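Oxidoreductase (Azotobacter vinelandii, PDB 7D5M) binds NAD and is probably an NAD-dependent oxidoreductase related to inositol dehydrogenase, of the Gfo/Idh/MocA family. Local coordinates at residues L149-G163 and S278-L292. Sequence-based numbering, arbitrary orientation.
Sequences LIEQARAMIADGELG and SRASLEWWDEHPNQL
I150 meets W284 over a ring face: its CD1 lies 3.9 Å from the centroid of the six-membered ring of W284, a CH-pi contact. CG of W284 stands anti to the backbone N (chi1 -175°), which helps turn one face of the indole to I150 CD1. L149 pushes CD1 against the backbone of N290 and Q291. Further along, A153 CB packs on L282 CD2 at 3.7 Å. M156 SD and I157 CG1 also border L282 CD2, and L162 crosses L282 at about a right angle, its CD1 against CG. L292 CD2 packs against Q152 CG, A153 CB and M156 SD.

The polar contacts lie at the two ends. L162 O accepts from R279 N (2.9 Å) and A280 N (3.3 Å), both from the same face of its carbonyl plane. R279 NH1 reaches a lone pair of E161 O at 2.7 Å, and a water links NH1 to E161 OE1. At the other end W284 NE1 donates to P289 O (3.0 Å) within its own segment, and a second water carries the link from that oxygen to L149 N. A leucine here has no indole N-H or ring face, so P289 O would probably lose that donor and a gap open beside I150 CD1.

Helix 149-158 runs nearly antiparallel to strand 280-285, covering part of one face of the C-terminal domain's mixed sheet. The chemistry implies an apolar helix-on-sheet seam, with hydrogen bonds and water bridges confined to its ends.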
# COMPACT_ATOMS: atom_id res chain seq x y z
N LEU A 149 8.86 -17.69 -0.94
CA LEU A 149 8.77 -16.92 -2.21
C LEU A 149 10.16 -16.59 -2.74
O LEU A 149 10.24 -16.19 -3.92
CB LEU A 149 7.91 -15.67 -2.02
CG LEU A 149 6.41 -15.96 -1.91
CD1 LEU A 149 5.66 -14.69 -1.56
CD2 LEU A 149 5.87 -16.58 -3.19
N ILE A 150 11.23 -16.79 -1.96
CA ILE A 150 12.62 -16.67 -2.48
C ILE A 150 12.83 -17.80 -3.51
O ILE A 150 13.34 -17.51 -4.60
CB ILE A 150 13.67 -16.67 -1.36
CG1 ILE A 150 13.40 -15.59 -0.31
CG2 ILE A 150 15.06 -16.53 -1.95
CD1 ILE A 150 13.25 -14.19 -0.88
N GLU A 151 12.40 -19.02 -3.18
CA GLU A 151 12.45 -20.19 -4.10
C GLU A 151 11.56 -19.92 -5.32
O GLU A 151 11.97 -20.27 -6.44
CB GLU A 151 12.06 -21.47 -3.37
CG GLU A 151 11.72 -22.61 -4.29
CD GLU A 151 12.84 -23.11 -5.19
OE1 GLU A 151 14.01 -22.81 -4.91
OE2 GLU A 151 12.52 -23.82 -6.16
N GLN A 152 10.39 -19.31 -5.13
CA GLN A 152 9.51 -18.93 -6.26
C GLN A 152 10.29 -18.02 -7.21
O GLN A 152 10.24 -18.23 -8.45
CB GLN A 152 8.23 -18.24 -5.79
CG GLN A 152 7.38 -17.67 -6.92
CD GLN A 152 6.76 -18.74 -7.79
OE1 GLN A 152 6.63 -19.89 -7.38
NE2 GLN A 152 6.34 -18.36 -8.99
N ALA A 153 10.94 -16.99 -6.68
CA ALA A 153 11.72 -16.02 -7.49
C ALA A 153 12.84 -16.76 -8.23
O ALA A 153 13.01 -16.53 -9.44
CB ALA A 153 12.25 -14.92 -6.60
N ARG A 154 13.58 -17.62 -7.54
CA ARG A 154 14.67 -18.41 -8.17
C ARG A 154 14.11 -19.15 -9.38
O ARG A 154 14.73 -19.11 -10.46
CB ARG A 154 15.27 -19.43 -7.20
CG ARG A 154 16.42 -20.23 -7.80
CD ARG A 154 16.67 -21.52 -7.07
NE ARG A 154 15.54 -22.43 -7.27
CZ ARG A 154 15.24 -23.06 -8.41
NH1 ARG A 154 15.99 -22.92 -9.50
NH2 ARG A 154 14.18 -23.85 -8.45
N ALA A 155 13.00 -19.86 -9.19
CA ALA A 155 12.40 -20.75 -10.20
C ALA A 155 11.90 -19.91 -11.38
O ALA A 155 12.07 -20.35 -12.54
CB ALA A 155 11.29 -21.56 -9.59
N MET A 156 11.30 -18.75 -11.11
CA MET A 156 10.78 -17.87 -12.19
C MET A 156 11.94 -17.39 -13.06
O MET A 156 11.81 -17.38 -14.30
CB MET A 156 10.02 -16.67 -11.61
CG MET A 156 8.72 -17.05 -10.96
SD MET A 156 8.09 -15.66 -10.01
CE MET A 156 7.52 -14.59 -11.34
N ILE A 157 13.03 -16.99 -12.42
CA ILE A 157 14.24 -16.45 -13.12
C ILE A 157 14.82 -17.57 -13.99
O ILE A 157 15.10 -17.31 -15.18
CB ILE A 157 15.25 -15.88 -12.11
CG1 ILE A 157 14.69 -14.59 -11.48
CG2 ILE A 157 16.60 -15.64 -12.76
CD1 ILE A 157 15.44 -14.12 -10.25
N ALA A 158 14.97 -18.77 -13.42
CA ALA A 158 15.55 -19.95 -14.12
C ALA A 158 14.71 -20.34 -15.33
O ALA A 158 15.30 -20.83 -16.32
CB ALA A 158 15.72 -21.09 -13.15
N ASP A 159 13.39 -20.12 -15.29
CA ASP A 159 12.44 -20.47 -16.37
C ASP A 159 12.31 -19.32 -17.39
O ASP A 159 11.49 -19.44 -18.30
CB ASP A 159 11.07 -20.83 -15.79
CG ASP A 159 10.23 -21.76 -16.65
OD1 ASP A 159 10.78 -22.36 -17.60
OD2 ASP A 159 9.03 -21.88 -16.36
N GLY A 160 13.07 -18.23 -17.22
CA GLY A 160 13.13 -17.11 -18.19
C GLY A 160 11.96 -16.15 -18.07
O GLY A 160 11.76 -15.35 -19.02
N GLU A 161 11.22 -16.16 -16.95
CA GLU A 161 9.98 -15.36 -16.80
C GLU A 161 10.33 -13.87 -16.78
O GLU A 161 9.45 -13.08 -17.12
CB GLU A 161 9.19 -15.76 -15.56
CG GLU A 161 8.61 -17.16 -15.64
CD GLU A 161 7.57 -17.52 -14.60
OE1 GLU A 161 6.63 -16.72 -14.43
OE2 GLU A 161 7.68 -18.64 -14.00
N LEU A 162 11.56 -13.49 -16.41
CA LEU A 162 11.99 -12.06 -16.38
C LEU A 162 12.69 -11.68 -17.69
O LEU A 162 12.98 -10.50 -17.86
CB LEU A 162 12.93 -11.80 -15.20
CG LEU A 162 12.38 -12.06 -13.81
CD1 LEU A 162 13.21 -11.32 -12.77
CD2 LEU A 162 10.92 -11.68 -13.68
N GLY A 163 12.93 -12.63 -18.61
CA GLY A 163 13.83 -12.42 -19.75
C GLY A 163 15.27 -12.34 -19.29
O GLY A 163 15.61 -12.94 -18.25
N SER A 278 14.77 -8.01 -18.96
CA SER A 278 14.32 -7.39 -20.22
C SER A 278 12.79 -7.47 -20.36
O SER A 278 12.22 -6.60 -21.02
CB SER A 278 15.03 -8.01 -21.39
OG SER A 278 14.74 -9.41 -21.46
N ARG A 279 12.14 -8.48 -19.77
CA ARG A 279 10.69 -8.73 -19.93
C ARG A 279 9.91 -8.24 -18.71
O ARG A 279 8.76 -7.81 -18.87
CB ARG A 279 10.42 -10.23 -20.14
CG ARG A 279 8.96 -10.63 -20.14
CD ARG A 279 8.76 -12.09 -20.51
NE ARG A 279 7.35 -12.44 -20.61
CZ ARG A 279 6.61 -13.04 -19.67
NH1 ARG A 279 7.12 -13.41 -18.50
NH2 ARG A 279 5.34 -13.28 -19.92
N ALA A 280 10.46 -8.40 -17.51
CA ALA A 280 9.68 -8.27 -16.26
C ALA A 280 10.63 -8.08 -15.08
O ALA A 280 11.82 -8.41 -15.21
CB ALA A 280 8.82 -9.51 -16.07
N SER A 281 10.10 -7.57 -13.98
CA SER A 281 10.80 -7.47 -12.68
C SER A 281 10.07 -8.29 -11.62
O SER A 281 8.86 -8.51 -11.75
CB SER A 281 10.94 -6.04 -12.24
OG SER A 281 11.69 -5.28 -13.18
N LEU A 282 10.79 -8.74 -10.61
CA LEU A 282 10.14 -9.20 -9.36
C LEU A 282 10.74 -8.41 -8.21
O LEU A 282 11.88 -7.93 -8.32
CB LEU A 282 10.25 -10.72 -9.19
CG LEU A 282 11.63 -11.34 -9.23
CD1 LEU A 282 12.37 -11.17 -7.92
CD2 LEU A 282 11.51 -12.83 -9.57
N GLU A 283 9.99 -8.27 -7.12
CA GLU A 283 10.47 -7.51 -5.95
C GLU A 283 9.88 -8.10 -4.67
O GLU A 283 8.67 -8.36 -4.62
CB GLU A 283 10.15 -6.03 -6.07
CG GLU A 283 10.75 -5.21 -4.93
CD GLU A 283 10.63 -3.70 -5.09
OE1 GLU A 283 10.51 -3.24 -6.24
OE2 GLU A 283 10.66 -2.99 -4.06
N TRP A 284 10.74 -8.28 -3.68
CA TRP A 284 10.39 -8.89 -2.38
C TRP A 284 10.87 -7.97 -1.27
O TRP A 284 11.96 -7.40 -1.40
CB TRP A 284 11.01 -10.28 -2.27
CG TRP A 284 10.64 -11.04 -1.04
CD1 TRP A 284 9.52 -11.80 -0.86
CD2 TRP A 284 11.40 -11.15 0.17
NE1 TRP A 284 9.52 -12.35 0.39
CE2 TRP A 284 10.67 -11.99 1.04
CE3 TRP A 284 12.61 -10.61 0.63
CZ2 TRP A 284 11.11 -12.30 2.33
CZ3 TRP A 284 13.05 -10.93 1.90
CH2 TRP A 284 12.32 -11.77 2.73
N TRP A 285 10.08 -7.86 -0.21
CA TRP A 285 10.29 -6.96 0.95
C TRP A 285 10.11 -7.79 2.22
O TRP A 285 9.04 -8.41 2.38
CB TRP A 285 9.28 -5.81 0.83
CG TRP A 285 9.28 -4.84 1.97
CD1 TRP A 285 10.26 -4.61 2.89
CD2 TRP A 285 8.23 -3.91 2.27
NE1 TRP A 285 9.89 -3.61 3.74
CE2 TRP A 285 8.64 -3.16 3.39
CE3 TRP A 285 6.98 -3.64 1.69
CZ2 TRP A 285 7.84 -2.17 3.96
CZ3 TRP A 285 6.19 -2.66 2.26
CH2 TRP A 285 6.62 -1.94 3.37
N ASP A 286 11.13 -7.83 3.08
CA ASP A 286 11.17 -8.79 4.22
C ASP A 286 10.02 -8.52 5.20
O ASP A 286 9.61 -9.47 5.89
CB ASP A 286 12.54 -8.78 4.90
CG ASP A 286 12.89 -7.54 5.71
OD1 ASP A 286 12.36 -6.45 5.41
OD2 ASP A 286 13.74 -7.67 6.62
N GLU A 287 9.51 -7.29 5.27
CA GLU A 287 8.48 -6.93 6.28
C GLU A 287 7.12 -7.50 5.86
O GLU A 287 6.22 -7.58 6.69
CB GLU A 287 8.42 -5.42 6.49
CG GLU A 287 9.69 -4.86 7.11
CD GLU A 287 9.67 -3.35 7.19
OE1 GLU A 287 8.79 -2.80 7.89
OE2 GLU A 287 10.50 -2.73 6.50
N HIS A 288 6.97 -7.84 4.58
CA HIS A 288 5.76 -8.46 4.01
C HIS A 288 6.20 -9.67 3.21
O HIS A 288 6.10 -9.69 1.99
CB HIS A 288 4.98 -7.40 3.23
CG HIS A 288 4.56 -6.29 4.13
ND1 HIS A 288 3.55 -6.44 5.04
CD2 HIS A 288 5.08 -5.06 4.34
CE1 HIS A 288 3.41 -5.33 5.73
NE2 HIS A 288 4.34 -4.46 5.32
N PRO A 289 6.70 -10.72 3.88
CA PRO A 289 7.45 -11.78 3.22
C PRO A 289 6.56 -12.76 2.44
O PRO A 289 7.10 -13.52 1.66
CB PRO A 289 8.13 -12.49 4.39
CG PRO A 289 7.12 -12.36 5.50
CD PRO A 289 6.57 -10.96 5.33
N ASN A 290 5.24 -12.69 2.63
CA ASN A 290 4.26 -13.63 2.03
C ASN A 290 3.78 -13.16 0.67
O ASN A 290 2.94 -13.85 0.10
CB ASN A 290 3.09 -13.86 2.99
CG ASN A 290 3.58 -14.33 4.33
OD1 ASN A 290 4.33 -15.31 4.42
ND2 ASN A 290 3.18 -13.64 5.39
N GLN A 291 4.29 -12.03 0.16
CA GLN A 291 3.94 -11.50 -1.18
C GLN A 291 5.21 -11.31 -2.00
O GLN A 291 6.28 -11.05 -1.42
CB GLN A 291 3.15 -10.19 -1.08
CG GLN A 291 1.74 -10.39 -0.53
CD GLN A 291 1.71 -10.47 0.97
OE1 GLN A 291 2.39 -9.70 1.66
NE2 GLN A 291 0.92 -11.39 1.50
N LEU A 292 5.08 -11.47 -3.31
CA LEU A 292 6.18 -11.22 -4.27
C LEU A 292 5.60 -10.46 -5.46
O LEU A 292 4.68 -11.00 -6.12
CB LEU A 292 6.80 -12.55 -4.68
CG LEU A 292 7.92 -12.46 -5.72
CD1 LEU A 292 9.18 -11.88 -5.10
CD2 LEU A 292 8.19 -13.84 -6.30
O HOH W 1 7.45 -16.36 1.32
O HOH W 2 5.99 -15.55 -16.62